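Long-range contacts in putative tagatose-6-phosphate ketose/aldose isomerase (Escherichia coli, PDB 3C3J), which is a putative isomerase built from two SIS domains, a family with an alpha/beta fold, and is of unestablished function: residues Gly220-Lys225 with Ala305-Ala310; Val228-Gly233 with Thr276-Phe281; Gly234-Ala239 with Phe257-Thr262. All blocks are in the same frame, centred on the assembly; numbering follows the deposited sequence.

Contact 1. Residues Gly220-Lys225 with Ala305-Ala310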
ATOM      1  N   GLY A 220     -16.931 -14.864 -15.472  1.00 24.50           N
ATOM      2  CA  GLY A 220     -18.168 -14.678 -16.249  1.00 24.39           C
ATOM      3  C   GLY A 220     -18.354 -13.257 -16.726  1.00 24.79           C
ATOM      4  O   GLY A 220     -17.464 -12.425 -16.576  1.00 24.32           O
ATOM      5  N   TYR A 221     -19.523 -12.978 -17.305  1.00 24.43           N
ATOM      6  CA  TYR A 221     -19.819 -11.667 -17.895  1.00 24.69           C
ATOM      7  C   TYR A 221     -21.025 -10.934 -17.280  1.00 25.25           C
ATOM      8  O   TYR A 221     -21.745 -10.207 -17.978  1.00 27.41           O
ATOM      9  CB  TYR A 221     -20.023 -11.807 -19.402  1.00 24.45           C
ATOM     10  CG  TYR A 221     -18.844 -12.438 -20.127  1.00 24.14           C
ATOM     11  CD1 TYR A 221     -17.615 -11.780 -20.205  1.00 23.46           C
ATOM     12  CD2 TYR A 221     -18.970 -13.676 -20.762  1.00 24.14           C
ATOM     13  CE1 TYR A 221     -16.544 -12.340 -20.881  1.00 24.69           C
ATOM     14  CE2 TYR A 221     -17.914 -14.247 -21.423  1.00 23.68           C
ATOM     15  CZ  TYR A 221     -16.697 -13.575 -21.488  1.00 23.80           C
ATOM     16  OH  TYR A 221     -15.643 -14.123 -22.155  1.00 23.40           O
ATOM     17  N   ALA A 222     -21.227 -11.088 -15.982  1.00 24.62           N
ATOM     18  CA  ALA A 222     -22.285 -10.363 -15.273  1.00 23.93           C
ATOM     19  C   ALA A 222     -22.042  -8.855 -15.294  1.00 23.50           C
ATOM     20  O   ALA A 222     -20.910  -8.398 -15.449  1.00 23.11           O
ATOM     21  CB  ALA A 222     -22.420 -10.877 -13.834  1.00 24.28           C
ATOM     22  N   PRO A 223     -23.108  -8.060 -15.138  1.00 23.03           N
ATOM     23  CA  PRO A 223     -22.967  -6.617 -15.257  1.00 22.56           C
ATOM     24  C   PRO A 223     -22.426  -5.942 -13.971  1.00 22.21           C
ATOM     25  O   PRO A 223     -22.973  -4.945 -13.495  1.00 21.08           O
ATOM     26  CB  PRO A 223     -24.387  -6.179 -15.584  1.00 23.23           C
ATOM     27  CG  PRO A 223     -25.259  -7.196 -14.868  1.00 23.39           C
ATOM     28  CD  PRO A 223     -24.504  -8.475 -14.890  1.00 22.97           C
ATOM     29  N   TRP A 224     -21.338  -6.471 -13.429  1.00 21.28           N
ATOM     30  CA  TRP A 224     -20.702  -5.818 -12.290  1.00 20.93           C
ATOM     31  C   TRP A 224     -20.072  -4.490 -12.722  1.00 20.31           C
ATOM     32  O   TRP A 224     -19.664  -4.330 -13.879  1.00 20.52           O
ATOM     33  CB  TRP A 224     -19.665  -6.733 -11.613  1.00 20.75           C
ATOM     34  CG  TRP A 224     -18.997  -7.665 -12.533  1.00 20.57           C
ATOM     35  CD1 TRP A 224     -18.255  -7.340 -13.621  1.00 20.19           C
ATOM     36  CD2 TRP A 224     -19.038  -9.084 -12.479  1.00 18.64           C
ATOM     37  NE1 TRP A 224     -17.815  -8.466 -14.243  1.00 20.01           N
ATOM     38  CE2 TRP A 224     -18.279  -9.558 -13.562  1.00 19.91           C
ATOM     39  CE3 TRP A 224     -19.633 -10.002 -11.612  1.00 20.26           C
ATOM     40  CZ2 TRP A 224     -18.094 -10.909 -13.810  1.00 20.60           C
ATOM     41  CZ3 TRP A 224     -19.459 -11.351 -11.860  1.00 19.93           C
ATOM     42  CH2 TRP A 224     -18.699 -11.790 -12.949  1.00 20.64           C
ATOM     43  N   LYS A 225     -20.048  -3.545 -11.786  1.00 19.81           N
ATOM     44  CA  LYS A 225     -19.449  -2.224 -11.947  1.00 19.55           C
ATOM     45  C   LYS A 225     -18.206  -2.031 -11.062  1.00 18.40           C
ATOM     46  O   LYS A 225     -17.449  -1.065 -11.231  1.00 17.53           O
ATOM     47  CB  LYS A 225     -20.450  -1.163 -11.514  1.00 20.89           C
ATOM     48  CG  LYS A 225     -21.740  -1.151 -12.335  1.00 23.14           C
ATOM     49  CD  LYS A 225     -21.559  -0.439 -13.647  1.00 27.70           C
ATOM     50  CE  LYS A 225     -22.932  -0.074 -14.267  1.00 29.78           C
ATOM     51  NZ  LYS A 225     -23.769   0.757 -13.338  1.00 33.73           N
ATOM     52  N   ALA A 305     -22.996  -8.284  -2.071  1.00 24.03           N
ATOM     53  CA  ALA A 305     -22.285  -8.260  -3.348  1.00 23.44           C
ATOM     54  C   ALA A 305     -23.113  -8.938  -4.443  1.00 22.58           C
ATOM     55  O   ALA A 305     -23.922  -9.824  -4.155  1.00 20.94           O
ATOM     56  CB  ALA A 305     -20.932  -8.954  -3.214  1.00 21.94           C
HETATM   57  N   MSE A 306     -22.908  -8.526  -5.691  1.00 22.18           N
HETATM   58  CA  MSE A 306     -23.449  -9.261  -6.830  1.00 23.27           C
HETATM   59  C   MSE A 306     -22.963 -10.692  -6.820  1.00 22.60           C
HETATM   60  O   MSE A 306     -23.728 -11.603  -7.119  1.00 22.20           O
HETATM   61  CB  MSE A 306     -23.041  -8.609  -8.147  1.00 23.06           C
HETATM   62  CG  MSE A 306     -23.596  -9.294  -9.411  1.00 23.92           C
HETATM   63 SE   MSE A 306     -23.245  -8.220 -11.042  1.00 31.00          SE
HETATM   64  CE  MSE A 306     -24.816  -7.016 -10.965  1.00 26.71           C
ATOM     65  N   ARG A 307     -21.676 -10.884  -6.502  1.00 21.61           N
ATOM     66  CA  ARG A 307     -21.066 -12.214  -6.453  1.00 21.46           C
ATOM     67  C   ARG A 307     -19.826 -12.203  -5.565  1.00 19.82           C
ATOM     68  O   ARG A 307     -19.055 -11.241  -5.616  1.00 19.01           O
ATOM     69  CB  ARG A 307     -20.673 -12.684  -7.863  1.00 21.04           C
ATOM     70  CG  ARG A 307     -20.414 -14.184  -7.954  1.00 22.69           C
ATOM     71  CD  ARG A 307     -20.316 -14.687  -9.383  1.00 24.55           C
ATOM     72  NE  ARG A 307     -21.545 -14.411 -10.134  1.00 29.13           N
ATOM     73  CZ  ARG A 307     -21.682 -14.506 -11.457  1.00 30.73           C
ATOM     74  NH1 ARG A 307     -20.668 -14.901 -12.224  1.00 32.75           N
ATOM     75  NH2 ARG A 307     -22.854 -14.208 -12.024  1.00 31.52           N
ATOM     76  N   VAL A 308     -19.651 -13.268  -4.777  1.00 18.74           N
ATOM     77  CA  VAL A 308     -18.457 -13.493  -3.959  1.00 18.62           C
ATOM     78  C   VAL A 308     -17.845 -14.814  -4.402  1.00 18.22           C
ATOM     79  O   VAL A 308     -18.491 -15.856  -4.311  1.00 17.83           O
ATOM     80  CB  VAL A 308     -18.743 -13.542  -2.452  1.00 18.51           C
ATOM     81  CG1 VAL A 308     -17.412 -13.770  -1.635  1.00 18.15           C
ATOM     82  CG2 VAL A 308     -19.455 -12.244  -1.981  1.00 19.02           C
ATOM     83  N   ILE A 309     -16.605 -14.765  -4.905  1.00 17.66           N
ATOM     84  CA  ILE A 309     -15.896 -15.951  -5.399  1.00 17.20           C
ATOM     85  C   ILE A 309     -14.672 -16.189  -4.519  1.00 16.97           C
ATOM     86  O   ILE A 309     -13.864 -15.298  -4.346  1.00 15.92           O
ATOM     87  CB  ILE A 309     -15.420 -15.775  -6.865  1.00 17.56           C
ATOM     88  CG1 ILE A 309     -16.588 -15.517  -7.806  1.00 18.19           C
ATOM     89  CG2 ILE A 309     -14.616 -16.979  -7.365  1.00 16.81           C
ATOM     90  CD1 ILE A 309     -16.141 -15.299  -9.238  1.00 17.09           C
ATOM     91  N   ALA A 310     -14.580 -17.384  -3.949  1.00 15.90           N
ATOM     92  CA  ALA A 310     -13.405 -17.844  -3.228  1.00 16.37           C
ATOM     93  C   ALA A 310     -12.587 -18.705  -4.173  1.00 16.48           C
ATOM     94  O   ALA A 310     -13.128 -19.625  -4.813  1.00 15.62           O
ATOM     95  CB  ALA A 310     -13.799 -18.653  -2.031  1.00 15.94           C
TER
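With CG anti to the backbone N (chi1 -178°) and CB-CG-SE continuing extended, the selenomethionine Met306 runs straight out to Ala222, Pro223 and Trp224, and a bend at chi3 then turns CE toward Pro223. Arg307 likewise starts out extended and bends at chi3, -59°, which swings the guanidinium toward the Trp224 ring. The contact belongs to the second SIS domain, an alpha/beta fold on a parallel sheet; it joins the start of strand 307-312 to the loop leading into strand 226-231. Met306 suits this place because a long, flexible chain can cross the loop: SE lies 3.5 Å from Trp224 N and 3.9 Å from Ala222 CB, while CE meets Pro223 CG at 3.9 Å. The same selenium makes an oblique Met-aromatic contact with Trp224, 5.2 Å from the centroid of its six-membered ring. Pro223 centres an inverse gamma turn, a tight bend that its closed ring favours, and the small Ala222 admits both Met306 and Arg307 beside its methyl. The indole of Trp224 is buried, also touching Leu277 of strand 276-281 and Gln353 of helix 335-356. Guanidinium and indole planes stand 79° apart: Trp224 CZ3 lies over one guanidinium face, whereas Arg307 NH1 comes to the indole edge, 3.8 Å from Trp224 CH2.

Contact 2. Residues Val228-Gly233 with Thr276-Phe281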
ATOM      1  N   VAL A 228     -13.447  -6.210  -6.438  1.00 14.82           N
ATOM      2  CA  VAL A 228     -12.539  -6.135  -5.318  1.00 15.24           C
ATOM      3  C   VAL A 228     -11.817  -7.461  -5.199  1.00 14.78           C
ATOM      4  O   VAL A 228     -12.461  -8.521  -5.099  1.00 15.18           O
ATOM      5  CB  VAL A 228     -13.233  -5.875  -3.962  1.00 15.33           C
ATOM      6  CG1 VAL A 228     -12.116  -5.629  -2.856  1.00 15.62           C
ATOM      7  CG2 VAL A 228     -14.205  -4.732  -4.066  1.00 17.31           C
ATOM      8  N   TYR A 229     -10.485  -7.394  -5.195  1.00 13.53           N
ATOM      9  CA  TYR A 229      -9.665  -8.567  -4.876  1.00 13.32           C
ATOM     10  C   TYR A 229      -9.113  -8.464  -3.473  1.00 12.64           C
ATOM     11  O   TYR A 229      -8.597  -7.402  -3.088  1.00 11.82           O
ATOM     12  CB  TYR A 229      -8.499  -8.702  -5.869  1.00 13.61           C
ATOM     13  CG  TYR A 229      -8.888  -9.139  -7.267  1.00 12.96           C
ATOM     14  CD1 TYR A 229      -9.000 -10.493  -7.593  1.00 13.77           C
ATOM     15  CD2 TYR A 229      -9.053  -8.207  -8.282  1.00 13.36           C
ATOM     16  CE1 TYR A 229      -9.311 -10.906  -8.890  1.00 13.51           C
ATOM     17  CE2 TYR A 229      -9.361  -8.595  -9.571  1.00 12.90           C
ATOM     18  CZ  TYR A 229      -9.488  -9.952  -9.874  1.00 13.01           C
ATOM     19  OH  TYR A 229      -9.782 -10.336 -11.157  1.00 14.18           O
ATOM     20  N   LEU A 230      -9.171  -9.569  -2.730  1.00 12.76           N
ATOM     21  CA  LEU A 230      -8.703  -9.636  -1.332  1.00 12.86           C
ATOM     22  C   LEU A 230      -7.696 -10.759  -1.138  1.00 12.72           C
ATOM     23  O   LEU A 230      -7.877 -11.877  -1.639  1.00 13.40           O
ATOM     24  CB  LEU A 230      -9.879  -9.830  -0.360  1.00 12.64           C
ATOM     25  CG  LEU A 230     -11.049  -8.837  -0.400  1.00 13.12           C
ATOM     26  CD1 LEU A 230     -12.215  -9.243   0.522  1.00 15.13           C
ATOM     27  CD2 LEU A 230     -10.552  -7.431  -0.051  1.00 11.25           C
ATOM     28  N   GLY A 231      -6.601 -10.449  -0.447  1.00 13.18           N
ATOM     29  CA  GLY A 231      -5.583 -11.445  -0.108  1.00 13.33           C
ATOM     30  C   GLY A 231      -4.806 -11.001   1.119  1.00 13.28           C
ATOM     31  O   GLY A 231      -4.532  -9.816   1.275  1.00 13.00           O
ATOM     32  N   SER A 232      -4.450 -11.947   1.979  1.00 13.44           N
ATOM     33  CA  SER A 232      -3.741 -11.633   3.218  1.00 13.25           C
ATOM     34  C   SER A 232      -2.241 -11.558   2.999  1.00 13.30           C
ATOM     35  O   SER A 232      -1.682 -12.241   2.128  1.00 14.03           O
ATOM     36  CB  SER A 232      -4.041 -12.665   4.326  1.00 13.57           C
ATOM     37  OG  SER A 232      -5.395 -12.623   4.741  1.00 16.13           O
ATOM     38  N   GLY A 233      -1.579 -10.718   3.782  1.00 14.24           N
ATOM     39  CA  GLY A 233      -0.112 -10.655   3.745  1.00 14.20           C
ATOM     40  C   GLY A 233       0.342 -10.253   2.363  1.00 14.36           C
ATOM     41  O   GLY A 233      -0.241  -9.343   1.752  1.00 15.03           O
ATOM     42  N   THR A 276     -21.133  -5.314  -7.277  1.00 18.41           N
ATOM     43  CA  THR A 276     -19.742  -5.609  -6.935  1.00 18.53           C
ATOM     44  C   THR A 276     -19.464  -7.101  -6.935  1.00 17.65           C
ATOM     45  O   THR A 276     -20.203  -7.873  -6.315  1.00 18.52           O
ATOM     46  CB  THR A 276     -19.377  -5.078  -5.518  1.00 18.74           C
ATOM     47  OG1 THR A 276     -19.609  -3.668  -5.433  1.00 18.51           O
ATOM     48  CG2 THR A 276     -17.911  -5.394  -5.166  1.00 17.47           C
ATOM     49  N   LEU A 277     -18.388  -7.482  -7.630  1.00 17.15           N
ATOM     50  CA  LEU A 277     -17.773  -8.799  -7.543  1.00 16.53           C
ATOM     51  C   LEU A 277     -16.638  -8.728  -6.537  1.00 16.01           C
ATOM     52  O   LEU A 277     -15.770  -7.877  -6.659  1.00 15.28           O
ATOM     53  CB  LEU A 277     -17.153  -9.198  -8.894  1.00 17.26           C
ATOM     54  CG  LEU A 277     -16.241 -10.441  -8.971  1.00 16.62           C
ATOM     55  CD1 LEU A 277     -16.940 -11.730  -8.545  1.00 16.84           C
ATOM     56  CD2 LEU A 277     -15.700 -10.601 -10.383  1.00 17.22           C
ATOM     57  N   VAL A 278     -16.626  -9.657  -5.600  1.00 15.51           N
ATOM     58  CA  VAL A 278     -15.535  -9.794  -4.642  1.00 15.13           C
ATOM     59  C   VAL A 278     -14.858 -11.129  -4.885  1.00 15.47           C
ATOM     60  O   VAL A 278     -15.518 -12.187  -4.890  1.00 15.68           O
ATOM     61  CB  VAL A 278     -16.041  -9.742  -3.181  1.00 15.22           C
ATOM     62  CG1 VAL A 278     -14.866  -9.973  -2.199  1.00 15.18           C
ATOM     63  CG2 VAL A 278     -16.774  -8.390  -2.893  1.00 14.45           C
ATOM     64  N   VAL A 279     -13.537 -11.101  -5.078  1.00 14.90           N
ATOM     65  CA  VAL A 279     -12.755 -12.329  -5.246  1.00 14.96           C
ATOM     66  C   VAL A 279     -11.753 -12.459  -4.108  1.00 14.65           C
ATOM     67  O   VAL A 279     -10.963 -11.553  -3.862  1.00 15.05           O
ATOM     68  CB  VAL A 279     -12.038 -12.371  -6.620  1.00 14.55           C
ATOM     69  CG1 VAL A 279     -11.238 -13.684  -6.780  1.00 14.68           C
ATOM     70  CG2 VAL A 279     -13.037 -12.162  -7.762  1.00 13.57           C
ATOM     71  N   VAL A 280     -11.782 -13.600  -3.430  1.00 14.96           N
ATOM     72  CA  VAL A 280     -10.930 -13.843  -2.275  1.00 15.00           C
ATOM     73  C   VAL A 280      -9.898 -14.894  -2.616  1.00 15.28           C
ATOM     74  O   VAL A 280     -10.244 -16.041  -2.928  1.00 15.48           O
ATOM     75  CB  VAL A 280     -11.741 -14.270  -1.036  1.00 14.86           C
ATOM     76  CG1 VAL A 280     -10.807 -14.515   0.166  1.00 15.73           C
ATOM     77  CG2 VAL A 280     -12.820 -13.215  -0.714  1.00 15.30           C
ATOM     78  N   PHE A 281      -8.632 -14.497  -2.541  1.00 14.79           N
ATOM     79  CA  PHE A 281      -7.500 -15.403  -2.688  1.00 14.73           C
ATOM     80  C   PHE A 281      -7.191 -16.034  -1.304  1.00 15.38           C
ATOM     81  O   PHE A 281      -6.565 -15.403  -0.444  1.00 15.20           O
ATOM     82  CB  PHE A 281      -6.244 -14.658  -3.184  1.00 14.33           C
ATOM     83  CG  PHE A 281      -6.376 -13.976  -4.546  1.00 14.56           C
ATOM     84  CD1 PHE A 281      -7.323 -14.368  -5.500  1.00 12.86           C
ATOM     85  CD2 PHE A 281      -5.468 -12.992  -4.898  1.00 14.40           C
ATOM     86  CE1 PHE A 281      -7.398 -13.734  -6.724  1.00 13.57           C
ATOM     87  CE2 PHE A 281      -5.508 -12.375  -6.130  1.00 14.55           C
ATOM     88  CZ  PHE A 281      -6.460 -12.750  -7.058  1.00 13.88           C
TER
HETATM   89  O   HOH W   1      -4.992 -14.727   1.722  1.00 19.40           O
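Tyr229 and Phe281 meet on one face of two neighbouring parallel strands, 226-231 and 276-281, in the central sheet of the second SIS domain, whose strand order 2-1-3-4-5 is that of a flavodoxin-like three-layer alpha/beta/alpha sandwich. From CB, with CG anti to the carbonyl carbon (chi1 -72°), the Tyr229 side chain leans toward strand 276-281 and lies alongside Val279. Its CD1 is 3.7 Å from Val279 CB and 3.4 Å from Phe281 CZ; CE1, one atom farther out, still touches both residues, and there the contact with strand 276-281 ends, CZ and OH continuing past it. The two rings cross with planes at 44°, an oblique pair that is neither stacked nor edge-to-face. A branched valine suits the strand and fills the flank of the tyrosine. Tyr229 also touches Ala239, Ser242 and Val246 of helix 235-249, and Phe281 stacks on Phe342. On the other face Val228, Leu230, Val278 and Val280 are aliphatic: Leu230 CD1 reaches Val278 CG1 at 3.9 Å, and Leu230 also touches Leu295 and Leu299 of helix 288-302. Thr276 CG2 joins them against Val228 CG2, its OG1 being bonded to Asp273. Gly231 brings no side chain to the neighbourhood of Phe281. Backbone bonds alternate in the parallel pattern: Val228 donates to Leu277 and accepts from Val279, and Leu230 donates to Val279 and accepts from Phe281. They range from slightly bent, 156° for Leu230 N to Val279 O, to nearly straight, and satisfy N and O of both Val228 and Leu230. Beyond them a water joins the segments, accepting from Ser232 N at 2.8 Å and donating to Phe281 O, also at 2.8 Å.

Contact 3. Residues Gly234-Ala239 with Phe257-Thr262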
ATOM      1  N   GLY A 234       1.325 -10.977   1.827  1.00 15.39           N
ATOM      2  CA  GLY A 234       1.820 -10.735   0.482  1.00 15.72           C
ATOM      3  C   GLY A 234       0.823 -10.986  -0.651  1.00 15.69           C
ATOM      4  O   GLY A 234       0.983 -10.446  -1.736  1.00 15.78           O
ATOM      5  N   LEU A 235      -0.215 -11.789  -0.409  1.00 14.27           N
ATOM      6  CA  LEU A 235      -1.254 -11.966  -1.418  1.00 14.34           C
ATOM      7  C   LEU A 235      -2.063 -10.709  -1.661  1.00 13.97           C
ATOM      8  O   LEU A 235      -2.758 -10.614  -2.672  1.00 14.04           O
ATOM      9  CB  LEU A 235      -2.189 -13.114  -1.077  1.00 13.33           C
ATOM     10  CG  LEU A 235      -1.584 -14.512  -1.092  1.00 14.89           C
ATOM     11  CD1 LEU A 235      -2.621 -15.525  -0.579  1.00 15.24           C
ATOM     12  CD2 LEU A 235      -1.046 -14.897  -2.491  1.00 12.91           C
ATOM     13  N   GLN A 236      -1.986  -9.739  -0.751  1.00 13.68           N
ATOM     14  CA  GLN A 236      -2.556  -8.438  -1.027  1.00 13.39           C
ATOM     15  C   GLN A 236      -1.887  -7.817  -2.279  1.00 12.30           C
ATOM     16  O   GLN A 236      -2.555  -7.157  -3.096  1.00 10.37           O
ATOM     17  CB  GLN A 236      -2.502  -7.485   0.181  1.00 12.87           C
ATOM     18  CG  GLN A 236      -3.253  -6.203  -0.151  1.00 14.53           C
ATOM     19  CD  GLN A 236      -3.339  -5.169   0.941  1.00 15.51           C
ATOM     20  OE1 GLN A 236      -2.860  -5.352   2.097  1.00 17.29           O
ATOM     21  NE2 GLN A 236      -3.944  -4.033   0.575  1.00 14.44           N
ATOM     22  N   GLY A 237      -0.579  -8.028  -2.438  1.00 12.01           N
ATOM     23  CA  GLY A 237       0.109  -7.583  -3.652  1.00 13.19           C
ATOM     24  C   GLY A 237      -0.419  -8.246  -4.921  1.00 12.67           C
ATOM     25  O   GLY A 237      -0.506  -7.611  -5.969  1.00 12.82           O
ATOM     26  N   ALA A 238      -0.758  -9.534  -4.835  1.00 13.38           N
ATOM     27  CA  ALA A 238      -1.407 -10.247  -5.938  1.00 13.23           C
ATOM     28  C   ALA A 238      -2.790  -9.660  -6.233  1.00 13.23           C
ATOM     29  O   ALA A 238      -3.172  -9.467  -7.419  1.00 13.57           O
ATOM     30  CB  ALA A 238      -1.505 -11.749  -5.617  1.00 13.18           C
ATOM     31  N   ALA A 239      -3.530  -9.360  -5.168  1.00 13.15           N
ATOM     32  CA  ALA A 239      -4.826  -8.667  -5.302  1.00 13.20           C
ATOM     33  C   ALA A 239      -4.681  -7.314  -5.978  1.00 12.47           C
ATOM     34  O   ALA A 239      -5.488  -6.967  -6.831  1.00 13.10           O
ATOM     35  CB  ALA A 239      -5.532  -8.543  -3.949  1.00 12.91           C
ATOM     36  N   PHE A 257     -10.594  -2.525  -6.946  1.00 13.77           N
ATOM     37  CA  PHE A 257     -10.101  -2.248  -5.591  1.00 13.66           C
ATOM     38  C   PHE A 257      -9.365  -3.472  -5.089  1.00 12.93           C
ATOM     39  O   PHE A 257      -9.578  -4.584  -5.566  1.00 12.21           O
ATOM     40  CB  PHE A 257     -11.260  -1.936  -4.645  1.00 13.58           C
ATOM     41  CG  PHE A 257     -12.173  -0.879  -5.140  1.00 14.18           C
ATOM     42  CD1 PHE A 257     -11.953   0.455  -4.841  1.00 15.96           C
ATOM     43  CD2 PHE A 257     -13.263  -1.210  -5.941  1.00 15.29           C
ATOM     44  CE1 PHE A 257     -12.798   1.450  -5.327  1.00 16.63           C
ATOM     45  CE2 PHE A 257     -14.116  -0.218  -6.436  1.00 16.48           C
ATOM     46  CZ  PHE A 257     -13.881   1.102  -6.124  1.00 15.66           C
ATOM     47  N   TYR A 258      -8.489  -3.267  -4.121  1.00 13.52           N
ATOM     48  CA  TYR A 258      -7.797  -4.376  -3.449  1.00 13.20           C
ATOM     49  C   TYR A 258      -7.694  -4.103  -1.960  1.00 13.29           C
ATOM     50  O   TYR A 258      -7.698  -2.948  -1.525  1.00 13.32           O
ATOM     51  CB  TYR A 258      -6.380  -4.555  -4.007  1.00 13.75           C
ATOM     52  CG  TYR A 258      -5.544  -3.313  -3.862  1.00 13.21           C
ATOM     53  CD1 TYR A 258      -4.676  -3.143  -2.775  1.00 14.28           C
ATOM     54  CD2 TYR A 258      -5.640  -2.283  -4.789  1.00 14.52           C
ATOM     55  CE1 TYR A 258      -3.923  -1.973  -2.633  1.00 15.15           C
ATOM     56  CE2 TYR A 258      -4.894  -1.097  -4.639  1.00 15.59           C
ATOM     57  CZ  TYR A 258      -4.034  -0.961  -3.566  1.00 14.74           C
ATOM     58  OH  TYR A 258      -3.285   0.202  -3.420  1.00 15.01           O
ATOM     59  N   ASP A 259      -7.511  -5.157  -1.195  1.00 13.91           N
ATOM     60  CA  ASP A 259      -7.241  -5.048   0.239  1.00 14.31           C
ATOM     61  C   ASP A 259      -6.884  -6.408   0.786  1.00 14.37           C
ATOM     62  O   ASP A 259      -6.848  -7.394   0.050  1.00 14.19           O
ATOM     63  CB  ASP A 259      -8.452  -4.499   1.005  1.00 15.07           C
ATOM     64  CG  ASP A 259      -8.064  -3.554   2.166  1.00 17.42           C
ATOM     65  OD1 ASP A 259      -7.105  -3.810   2.937  1.00 18.80           O
ATOM     66  OD2 ASP A 259      -8.777  -2.546   2.334  1.00 24.10           O
ATOM     67  N   SER A 260      -6.597  -6.454   2.078  1.00 12.99           N
ATOM     68  CA  SER A 260      -6.498  -7.716   2.782  1.00 14.19           C
ATOM     69  C   SER A 260      -7.882  -8.017   3.362  1.00 14.24           C
ATOM     70  O   SER A 260      -8.658  -7.104   3.592  1.00 13.72           O
ATOM     71  CB  SER A 260      -5.484  -7.652   3.906  1.00 13.31           C
ATOM     72  OG  SER A 260      -5.914  -6.758   4.889  1.00 13.33           O
ATOM     73  N   PRO A 261      -8.214  -9.299   3.533  1.00 14.81           N
ATOM     74  CA  PRO A 261      -9.475  -9.652   4.189  1.00 15.18           C
ATOM     75  C   PRO A 261      -9.723  -8.947   5.532  1.00 15.16           C
ATOM     76  O   PRO A 261     -10.824  -8.423   5.738  1.00 15.76           O
ATOM     77  CB  PRO A 261      -9.365 -11.178   4.345  1.00 15.31           C
ATOM     78  CG  PRO A 261      -8.546 -11.586   3.175  1.00 15.94           C
ATOM     79  CD  PRO A 261      -7.520 -10.481   3.003  1.00 14.49           C
ATOM     80  N   THR A 262      -8.719  -8.906   6.412  1.00 14.41           N
ATOM     81  CA  THR A 262      -8.900  -8.276   7.722  1.00 14.93           C
ATOM     82  C   THR A 262      -8.930  -6.733   7.618  1.00 14.97           C
ATOM     83  O   THR A 262      -9.730  -6.087   8.283  1.00 15.52           O
ATOM     84  CB  THR A 262      -7.842  -8.738   8.724  1.00 14.92           C
ATOM     85  OG1 THR A 262      -6.556  -8.478   8.170  1.00 15.95           O
ATOM     86  CG2 THR A 262      -7.977 -10.257   8.990  1.00 15.50           C
TER
HETATM   87  O   HOH W   2      -5.396  -1.945   0.898  1.00 49.29           O
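The beta-alpha-beta unit formed by strand 226-231, helix 235-249 and strand 255-259 brings Gln236 and Ala239, on the first turns of the helix, against Tyr258, Asp259 and Ser260. Gln236 holds CG anti to the backbone N (chi1 -174°), and this extended chain, long enough to span from helix to strand, carries CD to 3.7 Å from Ser260 N. Its NE2 comes to the edge of the Tyr258 ring, 3.5 Å from Tyr258 CD1, and lies equally close to Asp259 CA. On the amide's other branch, Gln236 OE1 sits 3.9 Å from Ser260 CB. A water accepts a weak bond from Gln236 NE2. One helical turn on, Ala239 faces Tyr258 with a methyl small enough for close packing, their CB atoms 4.1 Å apart. Helix 235-239 and strand 257-259 run at 177°, as is usual for the helix of a beta-alpha-beta crossover. Just beyond the strand, Ser260 is the N-cap of the short helix 261-264, its OG bonded to Gly263 N. Tyr258 also packs on Tyr258 of the second subunit. Asp259 points away from the helix and turns back on its own chain: Asp259 OD1 accepts from Ser260 N at 2.8 Å through its anti lone pair.

In the fold
All three contacts reach one parallel sheet of the second SIS domain, and they follow one another across it. Contact 1 reaches strand 307-312, which borders strand 276-281 of contact 2; probable hydrogen bonds join them, with Ile309 N 2.8 Å from Val278 O. On the far side of contact 2, strand 226-231 pairs with strand 255-259 of contact 3, where Tyr229 N lies 3.0 Å from Phe257 O. The centres of contacts 1 and 2 are about 12 Å apart, those of contacts 2 and 3 about 6 Å, those of contacts 1 and 3 about 18 Å. Contacts 2 and 3 also touch the second subunit, whereas no other chain of the assembly touches contact 1.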